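MmcQ/YjbR family DNA-binding protein (Pseudomonas syringae pv. tomato, PDB 3H9X) probably binds DNA through a double-wing motif, although its biological role has not been established. Local coordinates at residues 42-47 against 61-66. Residues are numbered along the deposited sequence; the frame is centred on the assembly and turned at random.
Sequences LLMDIP and VIDLKV
L43 and I62 face each other as a non-hydrogen-bonded antiparallel pair, and on their face of the sheet CD1 of L43 meets CG2 of I62 at 3.6 Å. L43 also touches I7 of helix 3-13, while I62 touches F6 of that helix and I109 of helix 102-115; both helices therefore pack against this face. The other face carries L42, M44, V61 and D63. Here CG2 of V61 meets the side chains of two residues of 42-47: CD1 of I46 comes in at about a right angle to 4.1 Å, and the methyl CE of M44 stands 4.4 Å away. The selenomethionine chain is bent at its last torsion (chi3 -84°), which turns CE along the sheet toward the carboxylate of D63, 3.6 Å from OD1. That same oxygen is hydrogen-bonded to the hydroxyl of T93 on the next strand, 91-95. Four backbone hydrogen bonds join 42-47 to 61-66, and I46 continues the pairing to V59. Those between M44 and V61 are the straighter, with M44 N to V61 O at 2.9 Å and an N-H...O angle of 164°; those between L42 and D63 bend to about 150°. The contact thus joins the two arms of a hairpin in the middle of the five-stranded sheet, and the T93 hydroxyl satisfies one oxygen of a buried acid: burial beside M44 CE may raise the pKa of D63, while the bond to T93 would oppose this if the hydroxyl donates.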
# COMPACT_ATOMS: atom_id res chain seq x y z
N LEU A 42 2.86 3.00 0.21
CA LEU A 42 4.01 2.53 -0.56
C LEU A 42 3.52 1.66 -1.72
O LEU A 42 3.07 0.53 -1.53
CB LEU A 42 4.93 1.68 0.33
CG LEU A 42 6.45 1.69 0.14
CD1 LEU A 42 7.00 0.42 0.76
CD2 LEU A 42 6.85 1.78 -1.32
N LEU A 43 3.63 2.19 -2.93
CA LEU A 43 3.21 1.49 -4.13
C LEU A 43 4.42 0.77 -4.69
O LEU A 43 5.47 1.37 -4.86
CB LEU A 43 2.69 2.50 -5.15
CG LEU A 43 2.30 1.98 -6.52
CD1 LEU A 43 1.10 1.10 -6.37
CD2 LEU A 43 2.03 3.13 -7.45
N MSE A 44 4.27 -0.52 -4.98
CA MSE A 44 5.36 -1.31 -5.54
C MSE A 44 4.89 -2.37 -6.51
O MSE A 44 3.78 -2.88 -6.40
CB MSE A 44 6.12 -2.04 -4.45
CG MSE A 44 6.82 -1.17 -3.44
SE MSE A 44 7.63 -2.27 -2.04
CE MSE A 44 6.09 -2.49 -0.90
N ASP A 45 5.77 -2.71 -7.44
CA ASP A 45 5.53 -3.75 -8.42
C ASP A 45 6.51 -4.85 -8.03
O ASP A 45 7.71 -4.68 -8.20
CB ASP A 45 5.87 -3.23 -9.81
CG ASP A 45 5.83 -4.32 -10.85
OD1 ASP A 45 4.73 -4.89 -11.07
OD2 ASP A 45 6.90 -4.61 -11.45
N ILE A 46 6.01 -5.96 -7.50
CA ILE A 46 6.91 -7.03 -7.04
C ILE A 46 6.57 -8.43 -7.55
O ILE A 46 5.48 -8.67 -8.07
CB ILE A 46 6.93 -7.12 -5.50
CG1 ILE A 46 5.53 -7.46 -4.97
CG2 ILE A 46 7.43 -5.82 -4.91
CD1 ILE A 46 5.48 -7.84 -3.51
N PRO A 47 7.53 -9.37 -7.43
CA PRO A 47 7.32 -10.75 -7.87
C PRO A 47 6.28 -11.39 -6.94
O PRO A 47 6.42 -11.36 -5.73
CB PRO A 47 8.71 -11.37 -7.70
CG PRO A 47 9.63 -10.22 -7.91
CD PRO A 47 8.96 -9.14 -7.11
N VAL A 61 1.26 -3.95 -5.52
CA VAL A 61 0.74 -3.88 -4.15
C VAL A 61 0.99 -2.50 -3.52
O VAL A 61 1.84 -1.75 -3.97
CB VAL A 61 1.41 -5.00 -3.26
CG1 VAL A 61 1.33 -6.34 -3.98
CG2 VAL A 61 2.88 -4.67 -2.96
N ILE A 62 0.20 -2.17 -2.50
CA ILE A 62 0.40 -0.91 -1.79
C ILE A 62 0.51 -1.26 -0.32
O ILE A 62 -0.20 -2.13 0.19
CB ILE A 62 -0.75 0.09 -1.94
CG1 ILE A 62 -2.07 -0.60 -1.61
CG2 ILE A 62 -0.71 0.73 -3.31
CD1 ILE A 62 -3.21 0.34 -1.44
N ASP A 63 1.43 -0.58 0.36
CA ASP A 63 1.63 -0.78 1.78
C ASP A 63 1.00 0.38 2.50
O ASP A 63 1.20 1.54 2.13
CB ASP A 63 3.12 -0.87 2.08
CG ASP A 63 3.63 -2.29 1.94
OD1 ASP A 63 3.12 -3.04 1.08
OD2 ASP A 63 4.57 -2.65 2.67
N LEU A 64 0.22 0.04 3.52
CA LEU A 64 -0.52 1.00 4.32
C LEU A 64 -0.25 0.79 5.79
O LEU A 64 0.01 -0.33 6.22
CB LEU A 64 -2.02 0.85 4.02
CG LEU A 64 -2.67 1.71 2.92
CD1 LEU A 64 -1.75 1.86 1.72
CD2 LEU A 64 -3.99 1.08 2.52
N LYS A 65 -0.30 1.85 6.58
CA LYS A 65 -0.04 1.73 8.02
C LYS A 65 -1.34 1.52 8.77
O LYS A 65 -2.35 2.15 8.48
CB LYS A 65 0.66 2.98 8.53
CG LYS A 65 1.23 2.90 9.94
CD LYS A 65 1.83 4.26 10.32
CE LYS A 65 3.21 4.14 10.94
NZ LYS A 65 3.24 3.25 12.14
N VAL A 66 -1.33 0.61 9.73
CA VAL A 66 -2.54 0.36 10.50
C VAL A 66 -2.18 0.24 11.96
O VAL A 66 -1.00 0.28 12.32
CB VAL A 66 -3.23 -0.95 10.04
CG1 VAL A 66 -3.52 -0.89 8.54
CG2 VAL A 66 -2.37 -2.15 10.35